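Local coordinates for galactan 1,3-beta-galactosidase (Phanerochaete chrysosporium, PDB 7BYS), which probably removes galactose from the ends of beta-1,3-galactan chains, pairing a family 43 glycoside hydrolase domain with a calcium-binding carbohydrate-binding module, at residues A331-H337 with S415-L421; Y366-T370 with L380-P384; A133-S139 with L152-N158. One frame throughout, in Å; residues are numbered along the deposited sequence.

Contact 1. Residues A331-H337 with S415-L421. With NAG (2-acetamido-2-deoxy-beta-D-glucopyranose), chain E.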
# COMPACT_ATOMS: atom_id res chain seq x y z
N ALA A 331 25.17 -6.97 -10.40
CA ALA A 331 24.16 -7.91 -9.95
C ALA A 331 24.50 -9.27 -10.55
O ALA A 331 25.39 -9.39 -11.39
CB ALA A 331 22.75 -7.47 -10.37
N VAL A 332 23.76 -10.29 -10.13
CA VAL A 332 23.91 -11.63 -10.68
C VAL A 332 22.72 -11.89 -11.60
O VAL A 332 21.56 -11.81 -11.17
CB VAL A 332 24.02 -12.70 -9.58
CG1 VAL A 332 24.02 -14.10 -10.20
CG2 VAL A 332 25.29 -12.48 -8.78
N GLY A 333 23.01 -12.18 -12.87
CA GLY A 333 22.01 -12.52 -13.84
C GLY A 333 22.09 -13.99 -14.24
O GLY A 333 22.89 -14.76 -13.74
N TYR A 334 21.20 -14.35 -15.16
CA TYR A 334 21.09 -15.74 -15.61
C TYR A 334 20.92 -16.70 -14.43
O TYR A 334 21.51 -17.78 -14.37
CB TYR A 334 22.22 -16.12 -16.58
CG TYR A 334 22.22 -15.25 -17.83
CD1 TYR A 334 22.67 -13.93 -17.79
CD2 TYR A 334 21.72 -15.72 -19.04
CE1 TYR A 334 22.66 -13.12 -18.91
CE2 TYR A 334 21.71 -14.93 -20.17
CZ TYR A 334 22.17 -13.63 -20.10
OH TYR A 334 22.16 -12.83 -21.22
N LEU A 335 20.12 -16.27 -13.45
CA LEU A 335 19.75 -17.09 -12.31
C LEU A 335 18.52 -17.89 -12.66
O LEU A 335 17.62 -17.42 -13.37
CB LEU A 335 19.44 -16.23 -11.09
CG LEU A 335 20.65 -15.68 -10.37
CD1 LEU A 335 20.19 -14.70 -9.28
CD2 LEU A 335 21.52 -16.80 -9.78
N GLY A 336 18.46 -19.11 -12.13
CA GLY A 336 17.49 -20.08 -12.58
C GLY A 336 17.95 -20.66 -13.90
O GLY A 336 18.96 -20.27 -14.47
N HIS A 337 17.17 -21.62 -14.40
CA HIS A 337 17.48 -22.27 -15.66
C HIS A 337 18.94 -22.72 -15.68
O HIS A 337 19.69 -22.46 -16.62
CB HIS A 337 17.16 -21.34 -16.83
CG HIS A 337 17.11 -22.03 -18.16
ND1 HIS A 337 18.25 -22.31 -18.89
CD2 HIS A 337 16.07 -22.49 -18.90
CE1 HIS A 337 17.91 -22.92 -20.01
NE2 HIS A 337 16.59 -23.04 -20.04
N SER A 415 13.10 -24.07 -13.59
CA SER A 415 13.25 -24.09 -15.04
C SER A 415 13.27 -22.69 -15.62
O SER A 415 13.95 -22.45 -16.63
CB SER A 415 12.08 -24.88 -15.64
OG SER A 415 12.34 -25.21 -16.99
N ASN A 416 12.53 -21.76 -15.02
CA ASN A 416 12.44 -20.39 -15.48
C ASN A 416 13.58 -19.55 -14.93
O ASN A 416 14.16 -19.86 -13.88
CB ASN A 416 11.11 -19.79 -15.02
CG ASN A 416 10.90 -19.93 -13.51
OD1 ASN A 416 11.00 -21.02 -12.95
ND2 ASN A 416 10.59 -18.82 -12.84
N TYR A 417 13.90 -18.47 -15.63
CA TYR A 417 14.87 -17.51 -15.12
C TYR A 417 14.25 -16.68 -14.00
O TYR A 417 13.14 -16.16 -14.13
CB TYR A 417 15.33 -16.58 -16.24
CG TYR A 417 16.30 -17.21 -17.21
CD1 TYR A 417 17.61 -17.46 -16.84
CD2 TYR A 417 15.90 -17.54 -18.49
CE1 TYR A 417 18.50 -18.04 -17.73
CE2 TYR A 417 16.79 -18.11 -19.39
CZ TYR A 417 18.08 -18.36 -19.00
OH TYR A 417 18.96 -18.93 -19.89
N ALA A 418 14.99 -16.55 -12.90
CA ALA A 418 14.63 -15.63 -11.83
C ALA A 418 15.00 -14.21 -12.24
O ALA A 418 15.61 -13.97 -13.28
CB ALA A 418 15.38 -15.99 -10.54
N ALA A 419 14.62 -13.25 -11.40
CA ALA A 419 15.08 -11.89 -11.65
C ALA A 419 16.57 -11.77 -11.31
O ALA A 419 17.16 -12.62 -10.64
CB ALA A 419 14.27 -10.88 -10.82
N ASP A 420 17.17 -10.70 -11.81
CA ASP A 420 18.57 -10.42 -11.50
C ASP A 420 18.72 -9.97 -10.05
O ASP A 420 18.03 -9.05 -9.60
CB ASP A 420 19.12 -9.34 -12.44
CG ASP A 420 19.12 -9.78 -13.89
OD1 ASP A 420 19.10 -11.00 -14.15
OD2 ASP A 420 19.15 -8.89 -14.78
N LEU A 421 19.63 -10.60 -9.31
CA LEU A 421 19.77 -10.36 -7.88
C LEU A 421 20.91 -9.39 -7.61
O LEU A 421 22.06 -9.66 -7.98
CB LEU A 421 19.99 -11.68 -7.14
CG LEU A 421 19.90 -11.60 -5.61
CD1 LEU A 421 18.48 -11.27 -5.13
CD2 LEU A 421 20.39 -12.90 -4.98
C1 NAG E . 7.23 -18.16 -11.44
C2 NAG E . 5.74 -18.46 -11.49
C3 NAG E . 5.35 -19.00 -12.82
C4 NAG E . 5.77 -18.10 -13.95
C5 NAG E . 7.27 -17.82 -13.90
C6 NAG E . 7.61 -16.81 -14.95
C7 NAG E . 4.50 -19.09 -9.35
C8 NAG E . 4.17 -20.10 -8.24
N2 NAG E . 5.43 -19.45 -10.41
O3 NAG E . 3.90 -19.14 -12.85
O4 NAG E . 5.48 -18.71 -15.21
O5 NAG E . 7.66 -17.29 -12.59
O6 NAG E . 9.00 -16.61 -14.96
O7 NAG E . 3.99 -18.02 -9.34
O HOH W 1 18.36 -13.80 -13.75
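One face of the Tyr417 ring is covered by His337, whose CB lies 3.8 Å from the ring centroid and 15° off the normal, a CH-pi contact displaced toward the rim. The imidazole runs on past this face nearly parallel to it (planes at 21°), yet the two rings are slid apart and barely overlap, with ND1 near Tyr417 OH. At the edge of the Tyr417 ring lies Leu335 O; at the edge of the imidazole, Ser415 O stands 3.1 Å from His337 CD2. The Tyr417 ring reaches these partners because its CG sits beside the backbone N, anti to the carbonyl carbon (chi1 -75°). With an alanine in place of Tyr417, His337 would probably lose the surface its CB rests on, and the imidazole would be freer to turn.

These residues belong to the carbohydrate-binding module, a beta-sandwich of family 35 type, and flank its sugar site: Tyr334, Asp420 and Arg367 bind beta-D-galactose in this protein, whereas here a citrate is hydrogen-bonded to Tyr334 N. The two backbones run antiparallel. Val332 and Leu421 exchange two bonds, Val332 N to Leu421 O at 2.8 Å and Leu421 N to Val332 O at 2.9 Å. Farther along, Ala418 N reaches Leu335 O at 2.8 Å from above the carbonyl plane. Between these pairings a water bridges the two segments: it accepts from Leu335 N and can donate to Ala418 O and Asp420 OD1. Leu335 CD1 packs on Leu421 CB (3.7 Å). Gly336 suits its place, since a CB there would collide with Asn416 O. Asn416 ND2 bonds to Asn368 OD1 and only weakly to O6 of the glycan.

Contact 2. Residues Y366-T370 with L380-P384. With NAG (2-acetamido-2-deoxy-beta-D-glucopyranose), chain E.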
# COMPACT_ATOMS: atom_id res chain seq x y z
N TYR A 366 5.67 -10.91 -13.62
CA TYR A 366 6.43 -11.36 -12.46
C TYR A 366 7.39 -12.47 -12.84
O TYR A 366 7.16 -13.25 -13.77
CB TYR A 366 5.48 -11.96 -11.42
CG TYR A 366 4.82 -10.97 -10.50
CD1 TYR A 366 4.26 -9.79 -10.97
CD2 TYR A 366 4.77 -11.21 -9.13
CE1 TYR A 366 3.65 -8.89 -10.11
CE2 TYR A 366 4.16 -10.33 -8.26
CZ TYR A 366 3.61 -9.17 -8.76
OH TYR A 366 3.01 -8.28 -7.87
N ARG A 367 8.48 -12.55 -12.09
CA ARG A 367 9.33 -13.73 -12.03
C ARG A 367 9.26 -14.28 -10.61
O ARG A 367 8.52 -13.78 -9.76
CB ARG A 367 10.76 -13.38 -12.44
CG ARG A 367 10.88 -12.94 -13.88
CD ARG A 367 12.33 -12.86 -14.28
NE ARG A 367 12.48 -12.34 -15.64
CZ ARG A 367 13.61 -12.41 -16.34
NH1 ARG A 367 14.69 -12.99 -15.83
NH2 ARG A 367 13.65 -11.89 -17.56
N ASN A 368 10.05 -15.31 -10.33
CA ASN A 368 10.22 -15.76 -8.96
C ASN A 368 11.60 -16.37 -8.82
O ASN A 368 12.29 -16.62 -9.81
CB ASN A 368 9.16 -16.78 -8.57
CG ASN A 368 8.82 -17.64 -9.70
OD1 ASN A 368 9.62 -18.48 -10.10
ND2 ASN A 368 7.64 -17.44 -10.27
N VAL A 369 11.99 -16.61 -7.58
CA VAL A 369 13.31 -17.15 -7.27
C VAL A 369 13.16 -18.17 -6.15
O VAL A 369 12.42 -17.95 -5.19
CB VAL A 369 14.32 -16.02 -6.93
CG1 VAL A 369 13.95 -15.31 -5.62
CG2 VAL A 369 15.76 -16.58 -6.88
N THR A 370 13.84 -19.31 -6.30
CA THR A 370 13.90 -20.27 -5.22
C THR A 370 14.98 -19.85 -4.22
O THR A 370 16.04 -19.35 -4.60
CB THR A 370 14.26 -21.66 -5.75
OG1 THR A 370 15.54 -21.60 -6.39
CG2 THR A 370 13.21 -22.16 -6.74
N LEU A 380 9.66 -20.51 -2.73
CA LEU A 380 9.62 -19.70 -3.94
C LEU A 380 9.15 -18.29 -3.58
O LEU A 380 8.11 -18.12 -2.95
CB LEU A 380 8.67 -20.33 -4.96
CG LEU A 380 8.75 -19.78 -6.38
CD1 LEU A 380 10.12 -20.06 -6.99
CD2 LEU A 380 7.67 -20.40 -7.22
N VAL A 381 9.94 -17.29 -3.97
CA VAL A 381 9.66 -15.90 -3.65
C VAL A 381 9.26 -15.16 -4.93
O VAL A 381 10.00 -15.17 -5.91
CB VAL A 381 10.86 -15.22 -2.97
CG1 VAL A 381 10.51 -13.78 -2.64
CG2 VAL A 381 11.25 -15.96 -1.69
N ASP A 382 8.09 -14.51 -4.90
CA ASP A 382 7.61 -13.75 -6.05
C ASP A 382 8.44 -12.49 -6.24
O ASP A 382 8.74 -11.78 -5.27
CB ASP A 382 6.17 -13.31 -5.80
CG ASP A 382 5.19 -14.46 -5.80
OD1 ASP A 382 5.38 -15.41 -6.60
OD2 ASP A 382 4.22 -14.39 -5.01
N GLN A 383 8.76 -12.19 -7.49
CA GLN A 383 9.55 -11.02 -7.87
C GLN A 383 8.75 -10.19 -8.86
O GLN A 383 8.78 -10.44 -10.08
CB GLN A 383 10.91 -11.43 -8.44
CG GLN A 383 11.76 -12.15 -7.40
CD GLN A 383 13.05 -12.67 -7.98
OE1 GLN A 383 13.05 -13.42 -8.95
NE2 GLN A 383 14.17 -12.25 -7.40
N PRO A 384 8.03 -9.17 -8.39
CA PRO A 384 7.26 -8.32 -9.30
C PRO A 384 8.15 -7.68 -10.36
O PRO A 384 9.36 -7.52 -10.18
CB PRO A 384 6.67 -7.25 -8.37
CG PRO A 384 6.64 -7.88 -7.01
CD PRO A 384 7.84 -8.81 -6.97
C1 NAG E . 7.23 -18.16 -11.44
C2 NAG E . 5.74 -18.46 -11.49
C3 NAG E . 5.35 -19.00 -12.82
C4 NAG E . 5.77 -18.10 -13.95
C5 NAG E . 7.27 -17.82 -13.90
C6 NAG E . 7.61 -16.81 -14.95
C7 NAG E . 4.50 -19.09 -9.35
C8 NAG E . 4.17 -20.10 -8.24
N2 NAG E . 5.43 -19.45 -10.41
O3 NAG E . 3.90 -19.14 -12.85
O4 NAG E . 5.48 -18.71 -15.21
O5 NAG E . 7.66 -17.29 -12.59
O6 NAG E . 9.00 -16.61 -14.96
O7 NAG E . 3.99 -18.02 -9.34
O HOH W 2 5.86 -15.19 -9.33
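Tyr366 lies flat against Pro384: the proline CA stands over the centre of the phenol ring, 3.5 Å from the centroid along the normal, a CH-pi contact, while CB and CG continue over the same face, Pro384 CB 3.6 Å from Tyr366 CZ. Asp382 CB comes to the edge of the same ring. The Gln383 side chain crosses Val369, NE2 3.5 Å from Val369 CG1, and its OE1 accepts from Ala419 N.

Asn368 and Leu380 lie on the sheet face opposite Val369, Val381 and Gln383. Asn368 carries the glycan, ND2 joined covalently to NAG C1; its CG, between the backbone N and the carbonyl carbon (chi1 36°), sets the amide beside Leu380, whose CG rests on Asn368 CB at 3.7 Å. Leu380 CD2 touches the acetamido methyl C8. A water accepts from Asn368 ND2 and can donate to Arg367 O and Asp382 OD1, whose OD2 is salt-bridged to Arg261. Paired backbone bonds join Arg367 with Gln383 and Val369 with Val381.

The hairpin 367-373/379-383 forms one margin of a five-stranded sheet; Val369, Val381 and Gln383 pack on strand 352-360 of the opposing sheet, Val381 also on 392-402, and Tyr366 and Pro384 meet Tyr240 of helix 237-240.

Contact 3. Residues A133-S139 with L152-N158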
# COMPACT_ATOMS: atom_id res chain seq x y z
N ALA A 133 -21.40 15.16 -10.93
CA ALA A 133 -20.20 14.88 -11.71
C ALA A 133 -19.62 13.53 -11.31
O ALA A 133 -20.00 12.94 -10.30
CB ALA A 133 -19.16 15.98 -11.50
N ASP A 134 -18.71 13.04 -12.15
CA ASP A 134 -18.05 11.76 -11.90
C ASP A 134 -17.29 11.78 -10.59
O ASP A 134 -16.69 12.78 -10.19
CB ASP A 134 -17.00 11.49 -12.98
CG ASP A 134 -17.59 11.14 -14.32
OD1 ASP A 134 -18.83 11.03 -14.44
OD2 ASP A 134 -16.78 10.96 -15.26
N SER A 135 -17.28 10.62 -9.94
CA SER A 135 -16.35 10.36 -8.84
C SER A 135 -15.88 8.92 -8.99
O SER A 135 -16.70 8.00 -8.99
CB SER A 135 -17.03 10.58 -7.49
OG SER A 135 -16.14 10.32 -6.41
N ARG A 136 -14.56 8.73 -9.11
CA ARG A 136 -14.01 7.39 -9.16
C ARG A 136 -13.15 7.15 -7.92
O ARG A 136 -13.71 7.05 -6.83
CB ARG A 136 -13.33 7.11 -10.51
CG ARG A 136 -14.35 6.92 -11.61
CD ARG A 136 -13.71 6.62 -12.96
NE ARG A 136 -14.71 6.37 -13.99
CZ ARG A 136 -15.34 7.31 -14.69
NH1 ARG A 136 -15.10 8.60 -14.46
NH2 ARG A 136 -16.24 6.97 -15.60
N ASP A 137 -11.82 7.10 -8.03
CA ASP A 137 -11.02 7.00 -6.81
C ASP A 137 -11.36 8.18 -5.90
O ASP A 137 -11.49 9.32 -6.36
CB ASP A 137 -9.53 7.11 -7.13
CG ASP A 137 -8.91 5.81 -7.60
OD1 ASP A 137 -9.63 4.85 -7.90
OD2 ASP A 137 -7.68 5.79 -7.71
N GLU A 138 -11.50 7.91 -4.61
CA GLU A 138 -11.88 8.96 -3.68
C GLU A 138 -11.23 8.71 -2.33
O GLU A 138 -10.74 7.61 -2.04
CB GLU A 138 -13.41 9.09 -3.53
CG GLU A 138 -14.18 7.80 -3.25
CD GLU A 138 -13.76 7.08 -1.97
OE1 GLU A 138 -13.48 5.87 -2.06
OE2 GLU A 138 -13.68 7.71 -0.89
N SER A 139 -11.25 9.75 -1.50
CA SER A 139 -11.02 9.58 -0.08
C SER A 139 -11.90 10.58 0.66
O SER A 139 -12.53 11.46 0.06
CB SER A 139 -9.53 9.74 0.26
OG SER A 139 -9.29 9.53 1.64
N LEU A 152 -14.83 15.36 0.59
CA LEU A 152 -14.60 14.32 -0.41
C LEU A 152 -13.45 14.76 -1.31
O LEU A 152 -13.45 15.88 -1.83
CB LEU A 152 -15.86 14.10 -1.24
CG LEU A 152 -15.74 13.03 -2.32
CD1 LEU A 152 -15.63 11.67 -1.67
CD2 LEU A 152 -16.93 13.07 -3.28
N LEU A 153 -12.47 13.89 -1.48
CA LEU A 153 -11.35 14.08 -2.41
C LEU A 153 -11.57 13.08 -3.53
O LEU A 153 -11.74 11.89 -3.26
CB LEU A 153 -10.04 13.74 -1.70
CG LEU A 153 -9.88 14.15 -0.23
CD1 LEU A 153 -8.49 13.75 0.27
CD2 LEU A 153 -10.13 15.65 -0.01
N TYR A 154 -11.59 13.54 -4.79
CA TYR A 154 -12.06 12.61 -5.82
C TYR A 154 -11.55 12.94 -7.22
O TYR A 154 -11.48 14.10 -7.62
CB TYR A 154 -13.59 12.48 -5.84
CG TYR A 154 -14.42 13.74 -5.98
CD1 TYR A 154 -14.39 14.74 -5.00
CD2 TYR A 154 -15.30 13.89 -7.04
CE1 TYR A 154 -15.20 15.86 -5.11
CE2 TYR A 154 -16.11 15.02 -7.15
CZ TYR A 154 -16.05 15.99 -6.18
OH TYR A 154 -16.85 17.12 -6.24
N ALA A 155 -11.28 11.87 -7.97
CA ALA A 155 -11.00 11.96 -9.40
C ALA A 155 -12.33 12.10 -10.14
O ALA A 155 -13.21 11.24 -10.02
CB ALA A 155 -10.27 10.70 -9.85
N SER A 156 -12.47 13.18 -10.89
CA SER A 156 -13.74 13.53 -11.51
C SER A 156 -13.52 13.73 -13.01
O SER A 156 -12.39 13.65 -13.51
CB SER A 156 -14.33 14.77 -10.83
OG SER A 156 -15.67 15.01 -11.26
N ASP A 157 -14.63 13.95 -13.72
CA ASP A 157 -14.61 14.27 -15.16
C ASP A 157 -13.74 13.30 -15.95
O ASP A 157 -12.72 13.66 -16.55
CB ASP A 157 -14.25 15.74 -15.40
CG ASP A 157 -15.15 16.70 -14.62
OD1 ASP A 157 -16.36 16.44 -14.52
OD2 ASP A 157 -14.64 17.71 -14.09
N ASN A 158 -14.14 12.02 -15.92
CA ASN A 158 -13.42 10.96 -16.62
C ASN A 158 -11.95 10.90 -16.19
O ASN A 158 -11.05 10.72 -17.00
CB ASN A 158 -13.56 11.07 -18.14
CG ASN A 158 -14.97 10.81 -18.62
OD1 ASN A 158 -15.75 10.13 -17.95
ND2 ASN A 158 -15.31 11.34 -19.79
O HOH W 3 -17.91 14.44 -14.50
O HOH W 4 -13.38 10.09 -12.60
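Ser156 and Asn158 grip Asp134 through its carbonyl and its carboxylate. Ser156 OG donates to Asp134 O at 2.7 Å, in the carbonyl plane and on a lone pair, with OG anti to the Ser156 backbone N (chi1 -170°). Asp134 OD2 takes two donors from opposite faces of the carboxylate: Asn158 N at 2.9 Å and, in a salt bridge, Arg136 NH1 at 3.0 Å. OD1 pairs with Lys129.

Among backbone bonds, Arg136 N meets Ala155 O, Ala155 N meets Asp137 O almost end-on, and Ser139 and Leu153 exchange two. Two waters add links: one accepts from Asp134 N and donates to Asp157 OD1, whose OD2 is held by Asn161 and Lys163; the other accepts from Arg136 NH1 in the guanidinium plane and donates weakly to Ala155 O.

Among the van der Waals contacts, Tyr154 presents its ring edge to Asp134 O, CD2 at 3.6 Å, and its CB to Ser135 OG. Leu152 CD1 packs against Glu138 CB.

The two strands open a four-stranded antiparallel blade, consistent with the five-bladed beta-propeller of family 43. As expected for its first strand, 138-142 probably faces the central axis, where Asp137, with Arg82 and Gln242, belongs to the galactose site.

In the fold
From the N terminus, contact 3 comes first, closing the short hairpin loop between 133-139 and 152-158 within the catalytic domain. The chain then completes the catalytic domain before entering the carbohydrate-binding module. There 331-337 begins a long excursion that ends only at 415-421, and contact 2, a local hairpin, is nested inside the loop so closed. Contacts 1 and 2 touch, through Ala418 O with Arg367 NH1, tying the end of the module to its hairpin beside the sugar site and glycan. Contact 3 stands apart, its centre about 42 Å from that of contact 1 and 35 Å from that of contact 2, on the opposite side of the chain's centre.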